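Local coordinates for salivary protein FS50 (Xenopsylla cheopis, PDB 5K6D) that inhibits the host voltage-gated sodium channel Nav1.5 as a secreted toxin of flea saliva, at residues C45-C49 / D72-K76; E6-K10 / A26-G30; W2-E6 / Q16-G22. One frame throughout, in Å; residues are numbered along the deposited sequence.

Contact 1: C45-C49 / D72-K76; sequences CDKHC and DCYCK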
loop_
_atom_site.group_PDB
_atom_site.type_symbol
_atom_site.label_atom_id
_atom_site.label_comp_id
_atom_site.label_asym_id
_atom_site.label_seq_id
_atom_site.Cartn_x
_atom_site.Cartn_y
_atom_site.Cartn_z
ATOM N N CYS A 45 -2.557 -5.973 -3.514
ATOM C CA CYS A 45 -2.534 -4.753 -2.728
ATOM C C CYS A 45 -3.101 -5.002 -1.340
ATOM O O CYS A 45 -2.490 -4.621 -0.344
ATOM C CB CYS A 45 -3.308 -3.656 -3.455
ATOM S SG CYS A 45 -3.565 -2.147 -2.503
ATOM N N ASP A 46 -4.254 -5.657 -1.252
ATOM C CA ASP A 46 -4.838 -5.862 0.057
ATOM C C ASP A 46 -3.910 -6.660 0.965
ATOM O O ASP A 46 -3.750 -6.329 2.136
ATOM C CB ASP A 46 -6.195 -6.540 -0.043
ATOM C CG ASP A 46 -7.003 -6.345 1.210
ATOM O OD1 ASP A 46 -7.478 -5.211 1.446
ATOM O OD2 ASP A 46 -7.122 -7.302 1.984
ATOM N N LYS A 47 -3.288 -7.703 0.421
ATOM C CA LYS A 47 -2.382 -8.530 1.210
ATOM C C LYS A 47 -1.087 -7.799 1.562
ATOM O O LYS A 47 -0.566 -7.962 2.662
ATOM C CB LYS A 47 -2.081 -9.829 0.463
ATOM C CG LYS A 47 -0.983 -10.700 1.072
ATOM C CD LYS A 47 -1.188 -11.103 2.531
ATOM C CE LYS A 47 -2.416 -11.963 2.743
ATOM N NZ LYS A 47 -2.369 -12.646 4.074
ATOM N N HIS A 48 -0.544 -7.003 0.650
ATOM C CA HIS A 48 0.605 -6.182 1.021
ATOM C C HIS A 48 0.223 -5.269 2.189
ATOM O O HIS A 48 0.976 -5.114 3.160
ATOM C CB HIS A 48 1.099 -5.374 -0.181
ATOM C CG HIS A 48 2.285 -4.520 0.119
ATOM N ND1 HIS A 48 3.579 -5.000 0.143
ATOM C CD2 HIS A 48 2.353 -3.209 0.449
ATOM C CE1 HIS A 48 4.393 -4.007 0.459
ATOM N NE2 HIS A 48 3.675 -2.912 0.647
ATOM N N CYS A 49 -0.968 -4.700 2.114
ATOM C CA CYS A 49 -1.426 -3.801 3.162
ATOM C C CYS A 49 -1.605 -4.492 4.503
ATOM O O CYS A 49 -1.182 -3.961 5.529
ATOM C CB CYS A 49 -2.734 -3.125 2.757
ATOM S SG CYS A 49 -2.545 -1.992 1.364
ATOM N N ASP A 72 0.097 2.540 -7.753
ATOM C CA ASP A 72 0.326 2.463 -6.319
ATOM C C ASP A 72 -0.855 1.840 -5.591
ATOM O O ASP A 72 -1.989 1.844 -6.069
ATOM C CB ASP A 72 0.629 3.847 -5.732
ATOM C CG ASP A 72 1.963 4.409 -6.200
ATOM O OD1 ASP A 72 2.798 3.656 -6.748
ATOM O OD2 ASP A 72 2.176 5.628 -6.005
ATOM N N CYS A 73 -0.542 1.298 -4.427
ATOM C CA CYS A 73 -1.488 0.665 -3.532
ATOM C C CYS A 73 -1.598 1.556 -2.302
ATOM O O CYS A 73 -0.582 2.023 -1.806
ATOM C CB CYS A 73 -0.979 -0.733 -3.199
ATOM S SG CYS A 73 -1.731 -1.607 -1.821
ATOM N N TYR A 74 -2.813 1.797 -1.820
ATOM C CA TYR A 74 -3.039 2.725 -0.716
ATOM C C TYR A 74 -3.654 1.972 0.452
ATOM O O TYR A 74 -4.783 1.468 0.364
ATOM C CB TYR A 74 -3.920 3.892 -1.176
ATOM C CG TYR A 74 -3.250 4.677 -2.283
ATOM C CD1 TYR A 74 -3.403 4.311 -3.613
ATOM C CD2 TYR A 74 -2.441 5.772 -1.991
ATOM C CE1 TYR A 74 -2.766 5.012 -4.623
ATOM C CE2 TYR A 74 -1.811 6.483 -2.995
ATOM C CZ TYR A 74 -1.985 6.102 -4.306
ATOM O OH TYR A 74 -1.368 6.796 -5.328
ATOM N N CYS A 75 -2.887 1.889 1.540
ATOM C CA CYS A 75 -3.245 1.065 2.684
ATOM C C CYS A 75 -3.858 1.859 3.817
ATOM O O CYS A 75 -3.363 2.924 4.185
ATOM C CB CYS A 75 -2.014 0.336 3.218
ATOM S SG CYS A 75 -1.148 -0.681 2.019
ATOM N N LYS A 76 -4.916 1.302 4.386
ATOM C CA LYS A 76 -5.604 1.873 5.527
ATOM C C LYS A 76 -5.110 1.245 6.829
ATOM O O LYS A 76 -4.833 0.045 6.877
ATOM C CB LYS A 76 -7.108 1.650 5.370
ATOM C CG LYS A 76 -7.981 2.477 6.294
ATOM C CD LYS A 76 -9.470 2.259 6.011
ATOM C CE LYS A 76 -9.747 1.961 4.541
ATOM N NZ LYS A 76 -11.128 2.380 4.138
#
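Cys45 and Cys49, one helical turn apart, are bonded through sulfur to Cys73 and Cys75, which sit two residues apart on a strand. The bond from Cys45 SG to Cys73 SG and that from Cys49 SG to Cys75 SG each measure 2.0 Å. A CXXXC turn of helix fastened in this way to a CXC strand is the cysteine-stabilised alpha-beta motif, familiar from scorpion toxins and defensins.

The bridges differ in hand. Cys45-Cys73 is right-handed, with chi3 82°, and Cys49-Cys75 is left-handed, with chi3 -73°. Torsions differ too: in the first bridge both sulfurs lie trans to their own backbone nitrogens, whereas in the second both lean beside the nitrogen and stand opposite the carbonyl carbon. On helix and strand alike, the sulfurs are closer together than the CA atoms, these opposite torsions leaning them toward each other. Cys49 SG comes within 3.3 Å of Cys73 SG without bonding to it, and the four form a compact, buried cluster.

The spacing of the backbones suits this geometry. The helical bond from Cys49 N to Cys45 O, 2.9 Å long, keeps the first pair a turn apart, while strand alternation puts Cys73 and Cys75 on the same side and sends Tyr74 away from the helix. The local axes approach to 8.2 Å at an angle of 46°. No hydrogen bond links the two segments; the disulfides and the packing of their own atoms make the contact.

Tyr74 turns its ring toward Lys67, Pro68 and Thr27, and its OH bonds to Asn69 N. Strand 73-76 is the middle strand of its sheet: Cys73 and Cys75 share backbone bonds with strand 26-28, Tyr74 pairs with Ser59 of strand 57-60, and helix 38-51 packs across it.

Contact 2: E6-K10 / A26-G30; sequences ERCLK and ATAKG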
loop_
_atom_site.group_PDB
_atom_site.type_symbol
_atom_site.label_atom_id
_atom_site.label_comp_id
_atom_site.label_asym_id
_atom_site.label_seq_id
_atom_site.Cartn_x
_atom_site.Cartn_y
_atom_site.Cartn_z
ATOM N N GLU A 6 9.831 0.457 5.786
ATOM C CA GLU A 6 10.287 0.726 4.430
ATOM C C GLU A 6 9.699 -0.269 3.433
ATOM O O GLU A 6 9.315 0.098 2.324
ATOM C CB GLU A 6 11.807 0.660 4.336
ATOM C CG GLU A 6 12.539 1.736 5.091
ATOM C CD GLU A 6 14.035 1.737 4.813
ATOM O OE1 GLU A 6 14.563 0.745 4.279
ATOM O OE2 GLU A 6 14.695 2.755 5.126
ATOM N N ARG A 7 9.650 -1.538 3.819
ATOM C CA ARG A 7 9.079 -2.559 2.951
ATOM C C ARG A 7 7.648 -2.222 2.569
ATOM O O ARG A 7 7.244 -2.401 1.422
ATOM C CB ARG A 7 9.139 -3.919 3.627
ATOM C CG ARG A 7 10.540 -4.451 3.766
ATOM C CD ARG A 7 10.524 -5.759 4.512
ATOM N NE ARG A 7 9.936 -6.849 3.734
ATOM C CZ ARG A 7 8.879 -7.570 4.096
ATOM N NH1 ARG A 7 8.219 -7.318 5.228
ATOM N NH2 ARG A 7 8.484 -8.561 3.310
ATOM N N CYS A 8 6.883 -1.724 3.532
ATOM C CA CYS A 8 5.528 -1.286 3.249
ATOM C C CYS A 8 5.509 -0.215 2.165
ATOM O O CYS A 8 4.776 -0.342 1.172
ATOM C CB CYS A 8 4.875 -0.769 4.530
ATOM S SG CYS A 8 3.361 0.164 4.305
ATOM N N LEU A 9 6.317 0.828 2.349
ATOM C CA LEU A 9 6.233 2.008 1.500
ATOM C C LEU A 9 6.917 1.832 0.148
ATOM O O LEU A 9 6.320 2.123 -0.888
ATOM C CB LEU A 9 6.827 3.217 2.228
ATOM C CG LEU A 9 6.059 3.657 3.480
ATOM C CD1 LEU A 9 6.758 4.812 4.164
ATOM C CD2 LEU A 9 4.625 4.050 3.134
ATOM N N LYS A 10 8.170 1.388 0.144
ATOM C CA LYS A 10 8.885 1.292 -1.135
ATOM C C LYS A 10 8.974 -0.142 -1.668
ATOM O O LYS A 10 9.409 -0.349 -2.805
ATOM C CB LYS A 10 10.285 1.921 -1.036
ATOM C CG LYS A 10 11.266 1.247 -0.103
ATOM C CD LYS A 10 12.617 1.975 -0.132
ATOM C CE LYS A 10 13.667 1.278 0.712
ATOM N NZ LYS A 10 14.959 2.019 0.656
ATOM N N ALA A 26 -1.247 4.811 3.843
ATOM C CA ALA A 26 0.141 4.533 3.488
ATOM C C ALA A 26 0.243 4.263 1.998
ATOM O O ALA A 26 -0.479 3.409 1.463
ATOM C CB ALA A 26 0.666 3.354 4.270
ATOM N N THR A 27 1.151 4.959 1.325
ATOM C CA THR A 27 1.375 4.690 -0.083
ATOM C C THR A 27 2.377 3.557 -0.253
ATOM O O THR A 27 3.577 3.718 0.001
ATOM C CB THR A 27 1.878 5.924 -0.816
ATOM O OG1 THR A 27 0.909 6.971 -0.679
ATOM C CG2 THR A 27 2.097 5.610 -2.291
ATOM N N ALA A 28 1.864 2.400 -0.656
ATOM C CA ALA A 28 2.686 1.245 -0.988
ATOM C C ALA A 28 3.012 1.343 -2.467
ATOM O O ALA A 28 2.260 0.884 -3.333
ATOM C CB ALA A 28 1.965 -0.042 -0.652
ATOM N N LYS A 29 4.124 1.999 -2.741
ATOM C CA LYS A 29 4.505 2.336 -4.093
ATOM C C LYS A 29 4.630 1.102 -4.982
ATOM O O LYS A 29 5.233 0.097 -4.589
ATOM C CB LYS A 29 5.827 3.091 -4.080
ATOM C CG LYS A 29 6.263 3.602 -5.433
ATOM C CD LYS A 29 7.548 4.398 -5.304
ATOM C CE LYS A 29 7.994 4.977 -6.637
ATOM N NZ LYS A 29 7.029 5.987 -7.154
ATOM N N GLY A 30 4.055 1.186 -6.176
ATOM C CA GLY A 30 4.271 0.192 -7.213
ATOM C C GLY A 30 3.557 -1.139 -7.104
ATOM O O GLY A 30 3.662 -1.960 -8.019
HETATM O O HOH W 1 5.420 -0.918 -1.850
#
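Helix 6-10 docks against strand 26-28, an outermost strand of the three-stranded sheet, and Leu9 and Lys29 make the direct polar link between them. Lys29 N donates to Leu9 O over 2.9 Å with an N-H...O angle of 154°.

Weaker backbone contacts flank this bond. The CA-H of Ala28 faces Cys8 O, and the CA-H of Leu9 meets Thr27 O at a CA-to-O distance of 3.5 Å. Here the two backbones meet closely without sheet pairing. Leu9 O and Thr27 O, both acceptors, lie 3.3 Å apart.

Leu9 holds CG opposite its carbonyl carbon (chi1 -65°), which brings the CD2 branch back over the strand, 3.3 Å from Thr27 O and 4.2 Å from Ala26 CB. Cys8 SG, bonded to Cys53 SG, touches Ala26 CB as well. A water placed to donate to Cys8 O and to Lys29 O, 3.1 Å and 2.9 Å away respectively, bridges the two backbones.

Cys8 O also accepts a hydrogen bond from His48 NE2, so helix 6-10 is tied to helix 38-51 as well as to strand 26-28.

Contact 3: W2-E6 / Q16-G22; sequences WKVSE and QADQEIG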
loop_
_atom_site.group_PDB
_atom_site.type_symbol
_atom_site.label_atom_id
_atom_site.label_comp_id
_atom_site.label_asym_id
_atom_site.label_seq_id
_atom_site.Cartn_x
_atom_site.Cartn_y
_atom_site.Cartn_z
ATOM N N TRP A 2 0.245 5.952 13.042
ATOM C CA TRP A 2 0.550 4.685 12.398
ATOM C C TRP A 2 1.976 4.699 11.893
ATOM O O TRP A 2 2.367 5.587 11.133
ATOM C CB TRP A 2 -0.423 4.429 11.253
ATOM C CG TRP A 2 -0.344 3.078 10.618
ATOM C CD1 TRP A 2 0.190 1.933 11.139
ATOM C CD2 TRP A 2 -0.832 2.741 9.324
ATOM N NE1 TRP A 2 0.060 0.900 10.236
ATOM C CE2 TRP A 2 -0.568 1.375 9.115
ATOM C CE3 TRP A 2 -1.470 3.466 8.317
ATOM C CZ2 TRP A 2 -0.916 0.729 7.939
ATOM C CZ3 TRP A 2 -1.813 2.827 7.160
ATOM C CH2 TRP A 2 -1.540 1.473 6.974
ATOM N N LYS A 3 2.747 3.716 12.329
ATOM C CA LYS A 3 4.093 3.525 11.816
ATOM C C LYS A 3 4.138 2.306 10.907
ATOM O O LYS A 3 3.541 1.270 11.215
ATOM C CB LYS A 3 5.097 3.367 12.954
ATOM C CG LYS A 3 5.221 4.601 13.829
ATOM C CD LYS A 3 6.399 4.484 14.782
ATOM C CE LYS A 3 6.376 5.583 15.827
ATOM N NZ LYS A 3 5.183 5.470 16.712
ATOM N N VAL A 4 4.836 2.435 9.787
ATOM C CA VAL A 4 4.974 1.336 8.837
ATOM C C VAL A 4 6.441 1.182 8.462
ATOM O O VAL A 4 7.275 2.035 8.774
ATOM C CB VAL A 4 4.134 1.562 7.558
ATOM C CG1 VAL A 4 2.643 1.651 7.891
ATOM C CG2 VAL A 4 4.597 2.812 6.816
ATOM N N SER A 5 6.766 0.087 7.787
ATOM C CA SER A 5 8.155 -0.188 7.426
ATOM C C SER A 5 8.529 0.373 6.055
ATOM O O SER A 5 7.656 0.694 5.240
ATOM C CB SER A 5 8.400 -1.689 7.436
ATOM O OG SER A 5 7.635 -2.302 6.412
ATOM N N GLU A 6 9.831 0.457 5.786
ATOM C CA GLU A 6 10.287 0.726 4.430
ATOM C C GLU A 6 9.699 -0.269 3.433
ATOM O O GLU A 6 9.315 0.098 2.324
ATOM C CB GLU A 6 11.807 0.660 4.336
ATOM C CG GLU A 6 12.539 1.736 5.091
ATOM C CD GLU A 6 14.035 1.737 4.813
ATOM O OE1 GLU A 6 14.563 0.745 4.279
ATOM O OE2 GLU A 6 14.695 2.755 5.126
ATOM N N GLN A 16 11.355 -3.378 10.278
ATOM C CA GLN A 16 10.565 -2.916 11.428
ATOM C C GLN A 16 9.706 -1.700 11.069
ATOM O O GLN A 16 10.044 -0.910 10.189
ATOM C CB GLN A 16 11.459 -2.628 12.641
ATOM C CG GLN A 16 11.857 -1.194 12.834
ATOM C CD GLN A 16 12.572 -0.982 14.157
ATOM O OE1 GLN A 16 12.640 -1.886 14.995
ATOM N NE2 GLN A 16 13.115 0.213 14.349
ATOM N N ALA A 17 8.572 -1.576 11.749
ATOM C CA ALA A 17 7.618 -0.519 11.447
ATOM C C ALA A 17 7.981 0.741 12.213
ATOM O O ALA A 17 7.546 0.932 13.354
ATOM C CB ALA A 17 6.206 -0.962 11.783
ATOM N N ASP A 18 8.787 1.607 11.605
ATOM C CA ASP A 18 9.176 2.826 12.303
ATOM C C ASP A 18 9.053 4.102 11.462
ATOM O O ASP A 18 9.588 5.144 11.845
ATOM C CB ASP A 18 10.605 2.688 12.844
ATOM C CG ASP A 18 11.626 2.396 11.762
ATOM O OD1 ASP A 18 11.294 2.487 10.559
ATOM O OD2 ASP A 18 12.779 2.076 12.123
ATOM N N GLN A 19 8.346 4.030 10.337
ATOM C CA GLN A 19 8.111 5.211 9.510
ATOM C C GLN A 19 6.731 5.784 9.785
ATOM O O GLN A 19 5.719 5.121 9.560
ATOM C CB GLN A 19 8.245 4.880 8.024
ATOM C CG GLN A 19 9.544 4.186 7.661
ATOM C CD GLN A 19 10.091 4.668 6.340
ATOM O OE1 GLN A 19 9.957 4.002 5.315
ATOM N NE2 GLN A 19 10.702 5.845 6.355
ATOM N N GLU A 20 6.695 7.021 10.260
ATOM C CA GLU A 20 5.440 7.669 10.614
ATOM C C GLU A 20 4.750 8.231 9.384
ATOM O O GLU A 20 5.356 8.974 8.615
ATOM C CB GLU A 20 5.687 8.796 11.617
ATOM C CG GLU A 20 4.417 9.412 12.166
ATOM C CD GLU A 20 3.677 8.473 13.098
ATOM O OE1 GLU A 20 4.334 7.855 13.962
ATOM O OE2 GLU A 20 2.444 8.338 12.951
ATOM N N ILE A 21 3.477 7.925 9.199
ATOM C CA ILE A 21 2.805 8.492 8.042
ATOM C C ILE A 21 1.605 9.370 8.427
ATOM O O ILE A 21 0.960 9.958 7.560
ATOM C CB ILE A 21 2.381 7.386 7.086
ATOM C CG1 ILE A 21 1.571 6.352 7.850
ATOM C CG2 ILE A 21 3.610 6.712 6.466
ATOM C CD1 ILE A 21 0.853 5.421 6.959
ATOM N N GLY A 22 1.321 9.478 9.722
ATOM C CA GLY A 22 0.247 10.339 10.186
ATOM C C GLY A 22 -1.107 9.654 10.169
ATOM O O GLY A 22 -1.208 8.461 10.455
HETATM O O HOH W 2 11.451 0.543 8.131
#
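Val4 and Gln19 form the hydrogen-bonded pair of a small two-stranded antiparallel sheet, its strands 3-4 and 19-20 separated in the chain by helix 6-10. A classic beta bulge closes one end of it, with Asp18 and Gln19 both facing Val4. Val4 N donates to Gln19 O and Gln19 N to Val4 O, each over 2.8 Å.

From this pair the Gln19 side chain runs toward the helix. Its CB lies 3.1 Å from Val4 O, and CG stays beside the same oxygen. The chain then bends at chi2 (-141°), which carries CD alongside Glu6 CG and lets OE1 rest 3.4 Å from that carbon. The two side chains cross, and the planes of amide and carboxylate are turned 60° apart; Glu6 OE1 takes its hydrogen bond from Lys14 N.

At the other end, Glu20 reaches back: OE2 takes a bond from Trp2 N on its syn side, while OE1 and Lys3 NZ form a long salt bridge of 3.7 Å. Ser5 OG caps Cys8 N, and a water joins Glu6 N to Gln16 O. Ile21 N donates to Trp2 O at 3.2 Å, and Ile21 CD1 meets Trp2 CE3 obliquely at 3.3 Å.

In the fold
Burial falls from contact to contact, and the chemistry changes with it. Contact 1, its centre about 3 Å from that of the chain, is wholly buried and relies on covalent sulfur. Contact 2 is partly buried and mixes a backbone bond, CH...O contacts and water. Contact 3, centred about 12 Å from the chain centre, lies at the surface, where strand pairing is joined by a long salt bridge and by Trp2 packing on Ile21. Contacts 1 and 2 reach the same sheet through neighbouring strands 73-76 and 26-28, and Asp72 OD1 holds Gly30 N. Contacts 2 and 3 share Glu6 and pack through Leu9 on Val4 and Ala26 on Ile21. Trp2 of contact 3 touches Cys75 and Lys76.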